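Heme-binding protein A / AI-2 binding protein A (Helicobacter pylori SS1, PDB 6OFQ) probably serves as the periplasmic substrate-binding protein of an ABC transporter, capturing short peptides such as the bound STSA for import. Local coordinates at residues 147-150 / 151-155; 189-192 / 193-197; 414-418 / 419-423. All blocks are in the same frame, centred on the assembly; numbering follows the deposited sequence. Where two conformers were deposited one is given.

Interaction 1 (147-150 / 151-155); sequences MGMS and HIIKS
Met-149 reaches forward along a single short helical turn to touch Ile-152 and Ile-153, where helix 149-152 gives way to the edge strand 153-160. Gly-148 stands at the junction: with its positive phi it ends helix 142-147 in a Schellman motif and is also the N-cap of the next turn. Its carbonyl O takes the amide of Ile-152, N to O 3.2 Å, and a weak, bent bond from His-151 N. The straighter bond is one residue on, Ile-153 N to Met-149 O at 3.0 Å with an N-H...O angle of 167°, closing the turn just as the chain becomes extended. The Met-149 side chain leaves with CG anti to its carbonyl carbon and then bends at both chi2 and chi3 (-69° and -73°). That double bend sets SD 4.1 Å from Ile-152 CD1 and the terminal CE 3.9 Å from Ile-153 CD1. Both isoleucines answer with the same shape, CG1 beside the backbone N and CD1 extended, and Phe-175 of helix 175-178 packs against all three side chains. The Trp-144 side chain also touches Met-149 and Ile-153, while its NE1 is hydrogen-bonded to Ser-150 OG. On another side of the turn the His-151 imidazole stands obliquely to the glycine, its CD2 3.9 Å from Gly-148 CA. Ile-152 lies close to the same glycine through a methylene, with CG1 3.5 Å from Gly-148 O.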
loop_
_atom_site.group_PDB
_atom_site.type_symbol
_atom_site.label_atom_id
_atom_site.label_comp_id
_atom_site.label_asym_id
_atom_site.label_seq_id
_atom_site.Cartn_x
_atom_site.Cartn_y
_atom_site.Cartn_z
ATOM N N MET A 147 -9.983 0.966 8.409
ATOM C CA MET A 147 -10.896 -0.040 7.884
ATOM C C MET A 147 -12.117 -0.352 8.787
ATOM O O MET A 147 -13.025 -1.099 8.407
ATOM C CB MET A 147 -10.133 -1.333 7.540
ATOM C CG MET A 147 -9.172 -1.167 6.370
ATOM S SD MET A 147 -8.138 -2.606 6.053
ATOM C CE MET A 147 -9.305 -3.925 5.753
ATOM N N GLY A 148 -12.054 0.053 10.038
ATOM C CA GLY A 148 -13.097 -0.269 11.010
ATOM C C GLY A 148 -13.100 -1.733 11.377
ATOM O O GLY A 148 -14.159 -2.334 11.586
ATOM N N MET A 149 -11.926 -2.324 11.490
ATOM C CA MET A 149 -11.849 -3.739 11.855
ATOM C C MET A 149 -12.502 -4.067 13.218
ATOM O O MET A 149 -13.027 -5.192 13.383
ATOM C CB MET A 149 -10.394 -4.171 11.865
ATOM C CG MET A 149 -9.765 -4.278 10.473
ATOM S SD MET A 149 -10.378 -5.615 9.455
ATOM C CE MET A 149 -9.586 -6.962 10.315
ATOM N N SER A 150 -12.495 -3.109 14.134
ATOM C CA SER A 150 -13.168 -3.380 15.412
ATOM C C SER A 150 -14.678 -3.403 15.282
ATOM O O SER A 150 -15.281 -3.960 16.207
ATOM C CB SER A 150 -12.802 -2.300 16.429
ATOM O OG SER A 150 -11.429 -2.405 16.799
ATOM N N HIS A 151 -15.302 -2.777 14.291
ATOM C CA HIS A 151 -16.699 -2.922 13.940
ATOM C C HIS A 151 -16.998 -4.254 13.278
ATOM O O HIS A 151 -18.152 -4.703 13.322
ATOM C CB HIS A 151 -17.162 -1.779 13.037
ATOM C CG HIS A 151 -16.925 -0.443 13.670
ATOM N ND1 HIS A 151 -17.398 -0.141 14.928
ATOM C CD2 HIS A 151 -16.166 0.609 13.281
ATOM C CE1 HIS A 151 -16.970 1.059 15.275
ATOM N NE2 HIS A 151 -16.254 1.547 14.277
ATOM N N ILE A 152 -16.062 -4.749 12.482
ATOM C CA ILE A 152 -16.246 -5.985 11.705
ATOM C C ILE A 152 -16.194 -7.209 12.594
ATOM O O ILE A 152 -17.026 -8.121 12.504
ATOM C CB ILE A 152 -15.183 -6.058 10.604
ATOM C CG1 ILE A 152 -15.418 -4.956 9.559
ATOM C CG2 ILE A 152 -15.122 -7.398 9.896
ATOM C CD1 ILE A 152 -14.287 -4.756 8.558
ATOM N N ILE A 153 -15.176 -7.280 13.435
ATOM C CA ILE A 153 -14.927 -8.454 14.273
ATOM C C ILE A 153 -15.650 -8.335 15.604
ATOM O O ILE A 153 -15.486 -7.357 16.350
ATOM C CB ILE A 153 -13.406 -8.665 14.512
ATOM C CG1 ILE A 153 -12.681 -8.878 13.188
ATOM C CG2 ILE A 153 -13.205 -9.772 15.532
ATOM C CD1 ILE A 153 -11.172 -8.871 13.326
ATOM N N LYS A 154 -16.554 -9.294 15.850
ATOM C CA LYS A 154 -17.219 -9.449 17.168
ATOM C C LYS A 154 -16.309 -10.105 18.185
ATOM O O LYS A 154 -16.215 -9.634 19.315
ATOM C CB LYS A 154 -18.580 -10.112 16.993
ATOM C CG LYS A 154 -19.330 -10.385 18.310
ATOM C CD LYS A 154 -20.692 -11.026 18.059
ATOM C CE LYS A 154 -21.387 -11.156 19.405
ATOM N NZ LYS A 154 -22.816 -11.453 19.123
ATOM N N SER A 155 -15.709 -11.229 17.822
ATOM C CA SER A 155 -14.785 -11.926 18.682
ATOM C C SER A 155 -13.733 -12.704 17.931
ATOM O O SER A 155 -13.927 -13.056 16.767
ATOM C CB SER A 155 -15.568 -12.883 19.576
ATOM O OG SER A 155 -16.268 -13.851 18.843
#

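Interaction 2 (189-192 / 193-197); sequences KDYA and DYLEQ
Asp-190 OD1 is gripped twice on helix 189-197, by Lys-117 NZ in a salt bridge and by a water that donates to it at 2.8 Å. The same water donates to Asp-193 OD2 at 2.6 Å, so it sits between two carboxylates that would otherwise probably repel each other; Lys-117 should ease that charge further. The other oxygen, Asp-193 OD1, accepts the ammonium of Lys-189 on its syn lone pair, NZ to OD1 2.8 Å, an i to i+4 salt bridge along the helix. The lysine chain gets there by bending at chi2 (56°) and again at chi4, which draws CD and CE past the carboxylate.

Elsewhere on the helix, Tyr-191 and Leu-195 make a CH-pi contact. CD1 of the leucine lies over one face of the ring, 3.9 Å from the Tyr-191 centroid and displaced toward the CE2 and CZ side. Tyr-191 OH is tied to Lys-207 O, which helps fix the ring, and Trp-108 meets both this ring and that of Tyr-194. Beneath the side chains, Leu-195 N bonds to Tyr-191 O at 172°, nearly straight. The two tyrosines touch obliquely, Tyr-191 CD1 lying 4.1 Å from Tyr-194 CD2.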
loop_
_atom_site.group_PDB
_atom_site.type_symbol
_atom_site.label_atom_id
_atom_site.label_comp_id
_atom_site.label_asym_id
_atom_site.label_seq_id
_atom_site.Cartn_x
_atom_site.Cartn_y
_atom_site.Cartn_z
ATOM N N LYS A 189 4.276 -13.188 20.403
ATOM C CA LYS A 189 3.911 -12.846 21.774
ATOM C C LYS A 189 5.070 -13.077 22.781
ATOM O O LYS A 189 5.217 -12.219 23.653
ATOM C CB LYS A 189 2.679 -13.678 22.173
ATOM C CG LYS A 189 2.165 -13.350 23.573
ATOM C CD LYS A 189 1.846 -11.900 23.768
ATOM C CE LYS A 189 0.758 -11.574 24.791
ATOM N NZ LYS A 189 1.220 -11.452 26.184
ATOM N N ASP A 190 5.787 -14.181 22.581
ATOM C CA ASP A 190 6.960 -14.454 23.460
ATOM C C ASP A 190 7.973 -13.317 23.378
ATOM O O ASP A 190 8.452 -12.776 24.406
ATOM C CB ASP A 190 7.563 -15.831 23.195
ATOM C CG ASP A 190 6.630 -16.965 23.581
ATOM O OD1 ASP A 190 6.079 -16.950 24.696
ATOM O OD2 ASP A 190 6.238 -17.769 22.721
ATOM N N TYR A 191 8.296 -12.898 22.139
ATOM C CA TYR A 191 9.230 -11.786 21.957
ATOM C C TYR A 191 8.701 -10.478 22.555
ATOM O O TYR A 191 9.373 -9.718 23.268
ATOM C CB TYR A 191 9.611 -11.635 20.474
ATOM C CG TYR A 191 10.547 -10.475 20.163
ATOM C CD1 TYR A 191 11.788 -10.395 20.774
ATOM C CD2 TYR A 191 10.257 -9.518 19.197
ATOM C CE1 TYR A 191 12.684 -9.405 20.498
ATOM C CE2 TYR A 191 11.170 -8.547 18.853
ATOM C CZ TYR A 191 12.384 -8.482 19.507
ATOM O OH TYR A 191 13.299 -7.492 19.198
ATOM N N ALA A 192 7.428 -10.158 22.302
ATOM C CA ALA A 192 6.787 -8.998 22.888
ATOM C C ALA A 192 6.819 -9.020 24.435
ATOM O O ALA A 192 7.099 -7.971 24.993
ATOM C CB ALA A 192 5.317 -8.941 22.420
ATOM N N ASP A 193 6.562 -10.197 25.004
ATOM C CA ASP A 193 6.578 -10.295 26.474
ATOM C C ASP A 193 8.012 -10.043 26.981
ATOM O O ASP A 193 8.186 -9.328 27.981
ATOM C CB ASP A 193 6.107 -11.667 26.915
ATOM C CG ASP A 193 4.623 -11.877 26.783
ATOM O OD1 ASP A 193 3.911 -10.844 26.670
ATOM O OD2 ASP A 193 4.352 -13.085 26.906
ATOM N N TYR A 194 8.990 -10.640 26.302
ATOM C CA TYR A 194 10.441 -10.455 26.636
ATOM C C TYR A 194 10.811 -9.003 26.629
ATOM O O TYR A 194 11.438 -8.441 27.523
ATOM C CB TYR A 194 11.330 -11.252 25.741
ATOM C CG TYR A 194 12.771 -10.836 25.624
ATOM C CD1 TYR A 194 13.742 -11.468 26.409
ATOM C CD2 TYR A 194 13.174 -10.036 24.568
ATOM C CE1 TYR A 194 15.076 -11.107 26.305
ATOM C CE2 TYR A 194 14.511 -9.693 24.441
ATOM C CZ TYR A 194 15.453 -10.214 25.312
ATOM O OH TYR A 194 16.782 -9.840 25.184
ATOM N N LEU A 195 10.467 -8.260 25.575
ATOM C CA LEU A 195 10.713 -6.797 25.501
ATOM C C LEU A 195 9.995 -5.961 26.555
ATOM O O LEU A 195 10.490 -4.989 27.104
ATOM C CB LEU A 195 10.364 -6.198 24.110
ATOM C CG LEU A 195 11.127 -6.753 22.933
ATOM C CD1 LEU A 195 10.542 -6.141 21.657
ATOM C CD2 LEU A 195 12.591 -6.420 23.029
ATOM N N GLU A 196 8.790 -6.389 26.862
ATOM C CA GLU A 196 8.041 -5.760 27.932
ATOM C C GLU A 196 8.797 -5.926 29.254
ATOM O O GLU A 196 8.946 -4.889 29.897
ATOM C CB GLU A 196 6.620 -6.291 28.050
ATOM C CG GLU A 196 5.785 -5.488 29.053
ATOM C CD GLU A 196 4.312 -5.801 28.876
ATOM O OE1 GLU A 196 3.985 -6.971 28.597
ATOM O OE2 GLU A 196 3.508 -4.841 28.904
ATOM N N GLN A 197 9.264 -7.140 29.570
ATOM C CA GLN A 197 9.954 -7.430 30.858
ATOM C C GLN A 197 11.203 -6.531 30.927
ATOM O O GLN A 197 11.515 -5.882 31.944
ATOM C CB GLN A 197 10.260 -8.927 31.016
ATOM C CG GLN A 197 9.128 -9.940 30.814
ATOM C CD GLN A 197 7.922 -9.701 31.708
ATOM O OE1 GLN A 197 6.832 -9.304 31.292
ATOM N NE2 GLN A 197 8.102 -10.027 32.965
HETATM O O HOH W 1 5.769 -15.211 26.841
#

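Interaction 3 (414-418 / 419-423); sequences KRTGL and GEHEM
Glu-420 folds back along Arg-415 as part of the Schellman motif that ends helix 409-417, where Gly-419 takes positive phi. Its amide N makes the longer-range bond of that motif, to Arg-415 O at 3.1 Å; Gly-419 N supplies the other, to Thr-416 O.

Followed outward, Glu-420 CB lies 3.4 Å from Arg-415 O, and CG stays close to the same carbonyl oxygen. The chain continues extended (chi2 -177°), bringing CD alongside Arg-415 CB at 3.8 Å. At the tip OE1 uses its syn lone pair to accept Arg-415 NH1 at 2.8 Å, lying in the guanidinium plane although the two flat groups are turned 67° apart. OE2 accepts a hydrogen bond from a water, which in turn accepts a weak one from the same NH1, so the salt bridge is closed into a small ring.

His-421, one residue further on, brings its ring edge to Thr-416, crossing it at about a right angle. His-421 NE2 is hydrogen-bonded to Gly-456 O, whereas ND1 is buried without a polar partner; Phe-378 of strand 373-380 touches both side chains. The ring's nearest approach to the helix end is CE1, 3.3 Å from Thr-416 O.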
loop_
_atom_site.group_PDB
_atom_site.type_symbol
_atom_site.label_atom_id
_atom_site.label_comp_id
_atom_site.label_asym_id
_atom_site.label_seq_id
_atom_site.Cartn_x
_atom_site.Cartn_y
_atom_site.Cartn_z
ATOM N N LYS A 414 3.164 11.664 7.540
ATOM C CA LYS A 414 2.656 12.106 8.844
ATOM C C LYS A 414 1.755 13.332 8.685
ATOM O O LYS A 414 0.600 13.402 9.159
ATOM C CB LYS A 414 3.855 12.437 9.753
ATOM C CG LYS A 414 3.479 12.939 11.144
ATOM C CD LYS A 414 4.649 13.412 12.022
ATOM C CE LYS A 414 4.073 13.930 13.337
ATOM N NZ LYS A 414 3.190 13.001 14.134
ATOM N N ARG A 415 2.232 14.332 7.935
ATOM C CA ARG A 415 1.511 15.595 7.812
ATOM C C ARG A 415 0.221 15.417 7.019
ATOM O O ARG A 415 -0.811 15.948 7.409
ATOM C CB ARG A 415 2.365 16.656 7.160
ATOM C CG ARG A 415 3.588 17.014 7.968
ATOM C CD ARG A 415 4.400 18.103 7.306
ATOM N NE ARG A 415 5.559 18.545 8.115
ATOM C CZ ARG A 415 5.490 19.422 9.103
ATOM N NH1 ARG A 415 4.354 19.973 9.488
ATOM N NH2 ARG A 415 6.604 19.762 9.758
ATOM N N THR A 416 0.233 14.650 5.904
ATOM C CA THR A 416 -1.001 14.401 5.178
ATOM C C THR A 416 -1.968 13.518 6.005
ATOM O O THR A 416 -3.179 13.705 5.946
ATOM C CB THR A 416 -0.727 13.760 3.778
ATOM O OG1 THR A 416 -0.025 12.511 3.934
ATOM C CG2 THR A 416 -0.014 14.719 2.832
ATOM N N GLY A 417 -1.426 12.579 6.781
ATOM C CA GLY A 417 -2.294 11.784 7.648
ATOM C C GLY A 417 -3.101 12.590 8.646
ATOM O O GLY A 417 -4.144 12.173 9.110
ATOM N N LEU A 418 -2.514 13.710 9.060
ATOM C CA LEU A 418 -3.098 14.669 10.010
ATOM C C LEU A 418 -3.912 15.762 9.386
ATOM O O LEU A 418 -4.358 16.701 10.075
ATOM C CB LEU A 418 -2.023 15.221 10.925
ATOM C CG LEU A 418 -1.356 14.214 11.831
ATOM C CD1 LEU A 418 -0.257 14.854 12.663
ATOM C CD2 LEU A 418 -2.376 13.540 12.742
ATOM N N GLY A 419 -4.067 15.769 8.047
ATOM C CA GLY A 419 -4.876 16.760 7.374
ATOM C C GLY A 419 -4.221 18.120 7.185
ATOM O O GLY A 419 -4.956 19.090 6.981
ATOM N N GLU A 420 -2.892 18.194 7.237
ATOM C CA GLU A 420 -2.238 19.487 7.151
ATOM C C GLU A 420 -2.341 20.119 5.771
ATOM O O GLU A 420 -2.259 21.348 5.600
ATOM C CB GLU A 420 -0.773 19.390 7.590
ATOM C CG GLU A 420 -0.673 19.086 9.058
ATOM C CD GLU A 420 0.738 19.043 9.588
ATOM O OE1 GLU A 420 1.667 19.466 8.887
ATOM O OE2 GLU A 420 0.918 18.540 10.707
ATOM N N HIS A 421 -2.468 19.265 4.740
ATOM C CA HIS A 421 -2.453 19.767 3.371
ATOM C C HIS A 421 -3.791 20.386 3.001
ATOM O O HIS A 421 -4.842 20.083 3.577
ATOM C CB HIS A 421 -2.229 18.592 2.417
ATOM C CG HIS A 421 -3.190 17.468 2.569
ATOM N ND1 HIS A 421 -3.190 16.686 3.704
ATOM C CD2 HIS A 421 -4.240 17.063 1.807
ATOM C CE1 HIS A 421 -4.180 15.822 3.624
ATOM N NE2 HIS A 421 -4.809 16.006 2.490
ATOM N N GLU A 422 -3.734 21.139 1.904
ATOM C CA GLU A 422 -4.908 21.607 1.148
ATOM C C GLU A 422 -5.033 20.696 -0.057
ATOM O O GLU A 422 -6.074 20.087 -0.286
ATOM C CB GLU A 422 -4.790 23.093 0.773
ATOM C CG GLU A 422 -4.806 24.058 1.954
ATOM C CD GLU A 422 -4.648 25.459 1.416
ATOM O OE1 GLU A 422 -5.508 26.045 0.730
ATOM O OE2 GLU A 422 -3.572 25.978 1.687
ATOM N N MET A 423 -4.031 20.704 -0.918
ATOM C CA MET A 423 -3.860 19.725 -1.995
ATOM C C MET A 423 -2.585 18.899 -1.744
ATOM O O MET A 423 -1.590 19.402 -1.186
ATOM C CB MET A 423 -3.731 20.453 -3.327
ATOM C CG MET A 423 -4.839 21.457 -3.573
ATOM S SD MET A 423 -4.896 22.116 -5.244
ATOM C CE MET A 423 -3.236 22.660 -5.416
HETATM O O HOH W 2 2.558 20.519 12.212
#

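Overall arrangement
The three contacts are separate local arrangements met in chain order in a protein of the family 5 extracellular solute-binding type. Interactions 1 and 2 have centres about 26 Å apart, and their nearest atoms are about 16 Å apart. Interaction 1 feeds the outer strand of an antiparallel five-stranded sheet, whereas interaction 2 lies within a helix packed on helix 116-127. Interaction 3 sits where a helix returns to strand 423-429 of the seven-stranded mixed sheet; its nearest atoms are about 13 Å from interaction 1 and about 22 Å from interaction 2. Two Schellman glycines, in interactions 1 and 3, turn the chain out of helices, while interaction 2 stays helical throughout.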